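Local structure of probable branched-chain amino acid ABC transporter, amino acid binding protein (Thermus thermophilus, 3LKB) at residues L10-A15 with A25-A30; R164-E169 with R379-G384; I358-G363 with V367-P372. The protein binds valine and probably other branched-chain amino acids, as the likely substrate-binding component of an ABC transporter. The protein carries 2 engineered substitutions. All coordinates share one frame; numbering follows the deposited sequence.

Contact 1 is buried, whereas contacts 2 and 3 are only partly so and lie across the chain's centre from it, their centres about 33 and about 27 Å from that of contact 1. No two contacts share an element, although strand 365-368 of contact 3 is followed in the chain by helix 376-383 of contact 2. Contact 1 joins strand and helix of a beta-alpha-beta unit through aromatic rings and glycines. Contact 2 sets two helices together over one valine, without hydrogen bonds. Contact 3, a hairpin at the edge of the seven-stranded sheet and nested in the loop closed by contact 2, depends on backbone bonds, with a salt bridge within one of its strands.

Contact 1 of 3, residues L10-A15 with A25-A30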
loop_
_atom_site.group_PDB
_atom_site.type_symbol
_atom_site.label_atom_id
_atom_site.label_comp_id
_atom_site.label_asym_id
_atom_site.label_seq_id
_atom_site.Cartn_x
_atom_site.Cartn_y
_atom_site.Cartn_z
ATOM N N LEU A 10 21.173 -0.571 -6.876
ATOM C CA LEU A 10 20.485 0.636 -6.532
ATOM C C LEU A 10 19.473 0.182 -5.490
ATOM O O LEU A 10 18.580 -0.584 -5.800
ATOM C CB LEU A 10 19.811 1.192 -7.773
ATOM C CG LEU A 10 19.593 2.702 -7.688
ATOM C CD1 LEU A 10 20.912 3.352 -7.338
ATOM C CD2 LEU A 10 19.085 3.224 -8.991
ATOM N N PHE A 11 19.659 0.611 -4.245
ATOM C CA PHE A 11 18.875 0.090 -3.151
ATOM C C PHE A 11 18.061 1.195 -2.462
ATOM O O PHE A 11 18.577 2.237 -2.086
ATOM C CB PHE A 11 19.785 -0.702 -2.194
ATOM C CG PHE A 11 19.252 -0.853 -0.782
ATOM C CD1 PHE A 11 18.426 -1.930 -0.435
ATOM C CD2 PHE A 11 19.599 0.059 0.206
ATOM C CE1 PHE A 11 17.966 -2.094 0.876
ATOM C CE2 PHE A 11 19.160 -0.092 1.499
ATOM C CZ PHE A 11 18.325 -1.188 1.835
ATOM N N TRP A 12 16.762 0.974 -2.333
ATOM C CA TRP A 12 15.901 1.876 -1.577
ATOM C C TRP A 12 15.204 1.045 -0.543
ATOM O O TRP A 12 14.844 -0.124 -0.801
ATOM C CB TRP A 12 14.877 2.496 -2.512
ATOM C CG TRP A 12 13.835 3.358 -1.860
ATOM C CD1 TRP A 12 13.965 4.653 -1.545
ATOM C CD2 TRP A 12 12.502 2.965 -1.433
ATOM N NE1 TRP A 12 12.805 5.125 -0.962
ATOM C CE2 TRP A 12 11.892 4.114 -0.880
ATOM C CE3 TRP A 12 11.797 1.756 -1.435
ATOM C CZ2 TRP A 12 10.599 4.117 -0.379
ATOM C CZ3 TRP A 12 10.501 1.742 -0.921
ATOM C CH2 TRP A 12 9.909 2.931 -0.413
ATOM N N SER A 13 15.059 1.609 0.644
ATOM C CA SER A 13 14.266 0.960 1.707
ATOM C C SER A 13 13.293 1.992 2.244
ATOM O O SER A 13 13.707 3.059 2.650
ATOM C CB SER A 13 15.180 0.444 2.835
ATOM O OG SER A 13 14.456 0.187 4.024
ATOM N N GLY A 14 12.001 1.686 2.227
ATOM C CA GLY A 14 10.970 2.619 2.682
ATOM C C GLY A 14 9.629 1.921 2.771
ATOM O O GLY A 14 9.537 0.684 2.660
ATOM N N ALA A 15 8.595 2.712 3.048
ATOM C CA ALA A 15 7.266 2.247 3.378
ATOM C C ALA A 15 6.363 2.125 2.140
ATOM O O ALA A 15 5.581 3.059 1.858
ATOM C CB ALA A 15 6.630 3.211 4.362
ATOM N N ALA A 25 4.588 4.387 -1.301
ATOM C CA ALA A 25 4.241 3.483 -2.396
ATOM C C ALA A 25 4.643 4.050 -3.793
ATOM O O ALA A 25 5.474 3.461 -4.495
ATOM C CB ALA A 25 2.754 3.079 -2.334
ATOM N N PRO A 26 4.114 5.232 -4.147
ATOM C CA PRO A 26 4.486 5.853 -5.412
ATOM C C PRO A 26 5.990 6.208 -5.489
ATOM O O PRO A 26 6.631 6.017 -6.546
ATOM C CB PRO A 26 3.561 7.073 -5.484
ATOM C CG PRO A 26 3.142 7.360 -4.066
ATOM C CD PRO A 26 3.030 5.982 -3.471
ATOM N N TYR A 27 6.559 6.634 -4.378
ATOM C CA TYR A 27 7.991 6.857 -4.307
ATOM C C TYR A 27 8.818 5.590 -4.625
ATOM O O TYR A 27 9.743 5.633 -5.433
ATOM C CB TYR A 27 8.344 7.328 -2.890
ATOM C CG TYR A 27 9.709 7.930 -2.746
ATOM C CD1 TYR A 27 9.853 9.302 -2.582
ATOM C CD2 TYR A 27 10.857 7.140 -2.752
ATOM C CE1 TYR A 27 11.108 9.891 -2.427
ATOM C CE2 TYR A 27 12.126 7.722 -2.592
ATOM C CZ TYR A 27 12.239 9.106 -2.433
ATOM O OH TYR A 27 13.482 9.718 -2.251
ATOM N N GLY A 28 8.495 4.480 -3.958
ATOM C CA GLY A 28 9.217 3.240 -4.164
ATOM C C GLY A 28 9.051 2.855 -5.614
ATOM O O GLY A 28 10.006 2.478 -6.291
ATOM N N ALA A 29 7.843 3.032 -6.117
ATOM C CA ALA A 29 7.546 2.594 -7.462
ATOM C C ALA A 29 8.415 3.362 -8.484
ATOM O O ALA A 29 8.929 2.792 -9.451
ATOM C CB ALA A 29 5.994 2.771 -7.749
ATOM N N ALA A 30 8.558 4.666 -8.266
ATOM C CA ALA A 30 9.373 5.513 -9.161
ATOM C C ALA A 30 10.821 5.053 -9.152
ATOM O O ALA A 30 11.465 5.034 -10.190
ATOM C CB ALA A 30 9.266 6.985 -8.771
#
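Trp12 meets Tyr27 through the pyrrole part of its indole: NE1 of Trp12 comes within 3.1 Å of CE2 of Tyr27, a close approach, and CE2 of Trp12 lies 3.7 Å from CD2 of Tyr27. Their planes are inclined by 27°, but with 5.1 Å between the centroids of the Trp12 five-membered ring and the Tyr27 ring they are slid apart and barely overlap. The six-membered half of the indole is met by Gly28, whose CA stands 3.8 Å from that ring's centroid and 13° off its normal, a CH-pi contact. On the opposite face Gly14 N sits 3.4 Å above the indole plane, toward the rim. The indole is therefore flanked by two glycines, and a CB on either would probably run into the ring. The Trp12 side chain leaves the strand with CG trans to the backbone N (chi1 175°), which lays the indole toward helix 21-41. Where the strand gives way to loop, Ala15 O passes Ala25 N without a hydrogen bond.

Farther out, backbone bonds to Val52 and Arg54 of the adjacent parallel strand 47-55 hold Trp12 in place, and its side chain also rests on Val53. Tyr27 packs against Asn289 and Ala293 of helix 285-308 and against Ala104, a residue of the valine pocket; its side chain is about 6 Å from the bound valine. Ala25, at the margin, touches Thr17 of the second subunit. Strand 6-14, helix 21-41 and strand 47-55 form the first beta-alpha-beta unit of the chain, of the kind from which the lobes of leucine-binding-type periplasmic proteins are built, and this contact packs its helix against its opening strand beside the ligand site.

Contact 2 of 3, residues R164-E169 with R379-G384; sequences RKAARE and RKVHYG
Helices 164-169 and 379-383 come nearest at Lys165 and Val381, their axes approaching to 9.5 Å with N-to-C directions 132° apart. Val381 carries the contact from its side. Its CB lies 3.3 Å from CG of Lys165, while its CG1 reaches past to Ala166 N at 3.9 Å and to CG of Glu169 at 4.1 Å. Lys165 holds CG between its own backbone N and carbonyl carbon (chi1 68°), which lays that methylene against the valine; the chain then bends repeatedly and leaves NZ 3.8 Å from Val381 O. With an alanine here, Val381 would probably lose the methylene packing on its CB and CG2, and a gap would open on that side. Ala166 also packs on Val131 and Leu134 of helix 126-140, and Arg379 bridges to Glu128 of that same helix, so both helices are tied to a common neighbour. No hydrogen bond or salt bridge crosses the interface itself. The C-terminal helix thus meets helix 160-170 through one valine laid on an alanine and on the aliphatic parts of a lysine and a glutamate, so the contact is apolar although two of the partners are charged.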
loop_
_atom_site.group_PDB
_atom_site.type_symbol
_atom_site.label_atom_id
_atom_site.label_comp_id
_atom_site.label_asym_id
_atom_site.label_seq_id
_atom_site.Cartn_x
_atom_site.Cartn_y
_atom_site.Cartn_z
ATOM N N ARG A 164 8.055 27.412 15.611
ATOM C CA ARG A 164 7.810 28.197 16.795
ATOM C C ARG A 164 8.678 29.441 16.712
ATOM O O ARG A 164 8.194 30.587 16.881
ATOM C CB ARG A 164 8.090 27.413 18.083
ATOM C CG ARG A 164 7.106 26.270 18.356
ATOM C CD ARG A 164 7.257 25.795 19.816
ATOM N NE ARG A 164 6.541 24.561 20.187
ATOM C CZ ARG A 164 5.281 24.535 20.641
ATOM N NH1 ARG A 164 4.596 25.671 20.737
ATOM N NH2 ARG A 164 4.695 23.374 20.981
ATOM N N LYS A 165 9.955 29.252 16.425
ATOM C CA LYS A 165 10.753 30.438 16.418
ATOM C C LYS A 165 10.426 31.379 15.264
ATOM O O LYS A 165 10.501 32.578 15.461
ATOM C CB LYS A 165 12.248 30.194 16.670
ATOM C CG LYS A 165 13.011 29.493 15.659
ATOM C CD LYS A 165 13.343 28.062 16.137
ATOM C CE LYS A 165 14.156 28.022 17.413
ATOM N NZ LYS A 165 15.474 27.341 17.166
ATOM N N ALA A 166 10.027 30.856 14.094
ATOM C CA ALA A 166 9.556 31.701 12.999
ATOM C C ALA A 166 8.270 32.429 13.367
ATOM O O ALA A 166 8.126 33.591 13.042
ATOM C CB ALA A 166 9.376 30.891 11.690
ATOM N N ALA A 167 7.350 31.753 14.054
ATOM C CA ALA A 167 6.084 32.367 14.440
ATOM C C ALA A 167 6.335 33.547 15.343
ATOM O O ALA A 167 5.723 34.607 15.200
ATOM C CB ALA A 167 5.202 31.394 15.137
ATOM N N ARG A 168 7.271 33.355 16.255
ATOM C CA ARG A 168 7.664 34.396 17.141
ATOM C C ARG A 168 8.171 35.585 16.305
ATOM O O ARG A 168 7.720 36.723 16.494
ATOM C CB ARG A 168 8.696 33.872 18.158
ATOM C CG ARG A 168 9.629 34.947 18.693
ATOM C CD ARG A 168 10.781 34.354 19.534
ATOM N NE ARG A 168 11.333 35.292 20.534
ATOM C CZ ARG A 168 12.006 36.424 20.273
ATOM N NH1 ARG A 168 12.220 36.854 19.011
ATOM N NH2 ARG A 168 12.452 37.154 21.302
ATOM N N GLU A 169 9.056 35.325 15.353
ATOM C CA GLU A 169 9.669 36.427 14.606
ATOM C C GLU A 169 8.669 37.233 13.794
ATOM O O GLU A 169 8.869 38.422 13.569
ATOM C CB GLU A 169 10.783 35.924 13.696
ATOM C CG GLU A 169 12.077 35.598 14.422
ATOM C CD GLU A 169 12.936 36.841 14.665
ATOM O OE1 GLU A 169 12.806 37.817 13.881
ATOM O OE2 GLU A 169 13.730 36.854 15.633
ATOM N N ARG A 379 16.506 30.620 7.292
ATOM C CA ARG A 379 17.924 30.583 7.613
ATOM C C ARG A 379 18.233 31.366 8.903
ATOM O O ARG A 379 19.015 30.878 9.719
ATOM C CB ARG A 379 18.799 30.999 6.440
ATOM C CG ARG A 379 18.746 30.075 5.280
ATOM C CD ARG A 379 19.103 30.790 4.010
ATOM N NE ARG A 379 19.205 29.898 2.843
ATOM C CZ ARG A 379 18.193 29.217 2.274
ATOM N NH1 ARG A 379 16.955 29.297 2.734
ATOM N NH2 ARG A 379 18.420 28.471 1.204
ATOM N N LYS A 380 17.593 32.523 9.131
ATOM C CA LYS A 380 17.819 33.176 10.429
ATOM C C LYS A 380 17.421 32.316 11.635
ATOM O O LYS A 380 18.225 32.126 12.522
ATOM C CB LYS A 380 17.292 34.620 10.554
ATOM C CG LYS A 380 15.860 34.848 10.177
ATOM C CD LYS A 380 15.664 35.513 8.723
ATOM C CE LYS A 380 15.655 37.093 8.689
ATOM N NZ LYS A 380 14.721 37.706 7.698
ATOM N N VAL A 381 16.207 31.769 11.657
ATOM C CA VAL A 381 15.795 30.989 12.830
ATOM C C VAL A 381 16.590 29.706 12.986
ATOM O O VAL A 381 16.816 29.241 14.105
ATOM C CB VAL A 381 14.259 30.743 12.921
ATOM C CG1 VAL A 381 13.517 32.085 12.767
ATOM C CG2 VAL A 381 13.765 29.696 11.909
ATOM N N HIS A 382 17.023 29.131 11.882
ATOM C CA HIS A 382 17.713 27.871 11.969
ATOM C C HIS A 382 19.229 27.958 12.140
ATOM O O HIS A 382 19.788 27.198 12.901
ATOM C CB HIS A 382 17.345 26.942 10.813
ATOM C CG HIS A 382 17.711 25.524 11.089
ATOM N ND1 HIS A 382 18.891 24.967 10.653
ATOM C CD2 HIS A 382 17.114 24.591 11.863
ATOM C CE1 HIS A 382 18.986 23.737 11.110
ATOM N NE2 HIS A 382 17.920 23.484 11.852
ATOM N N TYR A 383 19.889 28.867 11.423
ATOM C CA TYR A 383 21.338 29.011 11.478
ATOM C C TYR A 383 21.817 30.228 12.317
ATOM O O TYR A 383 23.000 30.285 12.686
ATOM C CB TYR A 383 21.916 29.056 10.059
ATOM C CG TYR A 383 21.764 27.731 9.295
ATOM C CD1 TYR A 383 22.571 26.615 9.598
ATOM C CD2 TYR A 383 20.795 27.591 8.301
ATOM C CE1 TYR A 383 22.407 25.404 8.893
ATOM C CE2 TYR A 383 20.617 26.421 7.609
ATOM C CZ TYR A 383 21.416 25.330 7.900
ATOM O OH TYR A 383 21.207 24.171 7.202
ATOM N N GLY A 384 20.915 31.174 12.610
ATOM C CA GLY A 384 21.220 32.351 13.426
ATOM C C GLY A 384 21.853 33.443 12.595
ATOM O O GLY A 384 21.963 33.292 11.358
#

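Contact 3 of 3, residues I358-G363 with V367-P372; sequences ILEAKG and VPVTEP
Backbone hydrogen bonds join Glu360 and Val367 in both directions: Glu360 N gives to Val367 O at 2.8 Å, and Val367 N returns a bond to Glu360 O at 2.8 Å, approaching from above the carbonyl plane, 37° out of it. Leu359 and Pro368 follow as an antiparallel non-hydrogen-bonded pair, with CA of Leu359 3.2 Å from Val367 O in a CA-H...O contact. Beyond the strand's end Val369 N still donates to Ile358 O, in the carbonyl plane, at 3.0 Å. The next link passes to a side chain: Ile358 N donates to OG1 of Thr370 at 3.0 Å. A chi1 of 64° sets that hydroxyl between the threonine's own N and carbonyl carbon, turned to the strand; OG1 in turn donates weakly to Glu371 O.

Apolar contacts fall on both faces. On one, CD2 of Leu359 lies 3.9 Å from CD of Pro368, the two side chains crossing at a slant. On the other, CG of Lys362 crosses Val367 at about a right angle, 3.8 Å from its CG2, while CG1 of Val369 packs on CB of Glu360, with NZ of Lys362 near it.

The charged pair lies on this second face, within strand 357-362. Lys362 NZ bonds OE1 of Glu360 at 3.3 Å from above the carboxylate plane, 62° out of it, and Arg226 is a long, weak partner of the same carboxylate.

Strand 357-362 also pairs antiparallel with strand 250-253, and strand 365-368 is one of the sheet's two outermost strands within this chain. Directional backbone bonds thus fix the hairpin's register, Val369 N and then the Thr370 hydroxyl continue the bonding past the strand's end, and the lysine-glutamate pair lies beside valines whose side chains pack on the strand by apolar contact, their backbones being hydrogen-bonded to it.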
loop_
_atom_site.group_PDB
_atom_site.type_symbol
_atom_site.label_atom_id
_atom_site.label_comp_id
_atom_site.label_asym_id
_atom_site.label_seq_id
_atom_site.Cartn_x
_atom_site.Cartn_y
_atom_site.Cartn_z
ATOM N N ILE A 358 4.627 28.099 -3.130
ATOM C CA ILE A 358 3.350 27.780 -2.543
ATOM C C ILE A 358 2.340 27.609 -3.682
ATOM O O ILE A 358 2.254 28.438 -4.605
ATOM C CB ILE A 358 2.880 28.898 -1.581
ATOM C CG1 ILE A 358 3.977 29.298 -0.566
ATOM C CG2 ILE A 358 1.518 28.618 -0.932
ATOM C CD1 ILE A 358 4.483 28.245 0.232
ATOM N N LEU A 359 1.587 26.513 -3.636
ATOM C CA LEU A 359 0.532 26.281 -4.625
ATOM C C LEU A 359 -0.814 26.252 -3.901
ATOM O O LEU A 359 -0.864 25.916 -2.713
ATOM C CB LEU A 359 0.772 24.994 -5.425
ATOM C CG LEU A 359 2.197 24.940 -6.051
ATOM C CD1 LEU A 359 3.274 24.270 -5.231
ATOM C CD2 LEU A 359 2.240 24.358 -7.428
ATOM N N GLU A 360 -1.887 26.632 -4.602
ATOM C CA GLU A 360 -3.210 26.622 -4.046
ATOM C C GLU A 360 -4.061 25.651 -4.836
ATOM O O GLU A 360 -4.029 25.673 -6.078
ATOM C CB GLU A 360 -3.837 28.017 -4.124
ATOM C CG GLU A 360 -5.283 28.010 -3.559
ATOM C CD GLU A 360 -5.981 29.357 -3.529
ATOM O OE1 GLU A 360 -5.450 30.385 -4.008
ATOM O OE2 GLU A 360 -7.112 29.389 -3.029
ATOM N N ALA A 361 -4.823 24.815 -4.142
ATOM C CA ALA A 361 -5.755 23.874 -4.799
ATOM C C ALA A 361 -6.965 24.651 -5.360
ATOM O O ALA A 361 -7.703 25.312 -4.583
ATOM C CB ALA A 361 -6.244 22.827 -3.787
ATOM N N LYS A 362 -7.141 24.613 -6.692
ATOM C CA LYS A 362 -8.286 25.314 -7.339
ATOM C C LYS A 362 -8.981 24.405 -8.346
ATOM O O LYS A 362 -8.347 23.888 -9.252
ATOM C CB LYS A 362 -7.858 26.599 -8.024
ATOM C CG LYS A 362 -6.730 27.340 -7.362
ATOM C CD LYS A 362 -7.057 28.785 -7.071
ATOM C CE LYS A 362 -6.346 29.703 -8.000
ATOM N NZ LYS A 362 -5.707 30.818 -7.235
ATOM N N GLY A 363 -10.273 24.170 -8.140
ATOM C CA GLY A 363 -11.032 23.219 -8.942
ATOM C C GLY A 363 -10.305 21.930 -9.225
ATOM O O GLY A 363 -10.283 21.484 -10.375
ATOM N N VAL A 367 -2.402 24.957 -8.202
ATOM C CA VAL A 367 -1.999 26.041 -9.079
ATOM C C VAL A 367 -0.937 26.861 -8.339
ATOM O O VAL A 367 -1.139 27.229 -7.196
ATOM C CB VAL A 367 -3.194 27.005 -9.312
ATOM C CG1 VAL A 367 -2.747 28.245 -10.016
ATOM C CG2 VAL A 367 -4.329 26.297 -10.067
ATOM N N PRO A 368 0.192 27.163 -8.998
ATOM C CA PRO A 368 1.196 28.003 -8.307
ATOM C C PRO A 368 0.704 29.417 -8.072
ATOM O O PRO A 368 0.272 30.090 -9.009
ATOM C CB PRO A 368 2.390 28.040 -9.281
ATOM C CG PRO A 368 1.844 27.535 -10.604
ATOM C CD PRO A 368 0.720 26.565 -10.244
ATOM N N VAL A 369 0.749 29.855 -6.826
ATOM C CA VAL A 369 0.471 31.236 -6.512
ATOM C C VAL A 369 1.768 31.972 -6.104
ATOM O O VAL A 369 1.694 33.052 -5.527
ATOM C CB VAL A 369 -0.608 31.371 -5.410
ATOM C CG1 VAL A 369 -1.942 30.877 -5.899
ATOM C CG2 VAL A 369 -0.198 30.638 -4.123
ATOM N N THR A 370 2.940 31.373 -6.361
ATOM C CA THR A 370 4.224 32.109 -6.249
ATOM C C THR A 370 5.227 31.710 -7.360
ATOM O O THR A 370 5.010 30.752 -8.121
ATOM C CB THR A 370 4.941 32.013 -4.830
ATOM O OG1 THR A 370 5.326 30.671 -4.555
ATOM C CG2 THR A 370 4.105 32.507 -3.701
ATOM N N GLU A 371 6.284 32.501 -7.474
ATOM C CA GLU A 371 7.497 32.141 -8.184
ATOM C C GLU A 371 8.397 31.314 -7.238
ATOM O O GLU A 371 8.196 31.335 -6.018
ATOM C CB GLU A 371 8.179 33.437 -8.577
ATOM C CG GLU A 371 8.045 33.800 -10.040
ATOM C CD GLU A 371 9.292 33.319 -10.832
ATOM O OE1 GLU A 371 10.355 33.006 -10.186
ATOM O OE2 GLU A 371 9.215 33.245 -12.088
ATOM N N PRO A 372 9.366 30.536 -7.793
ATOM C CA PRO A 372 10.261 29.803 -6.882
ATOM C C PRO A 372 10.976 30.785 -5.967
ATOM O O PRO A 372 11.375 31.835 -6.459
ATOM C CB PRO A 372 11.246 29.158 -7.830
ATOM C CG PRO A 372 10.400 28.921 -9.119
ATOM C CD PRO A 372 9.576 30.152 -9.204
#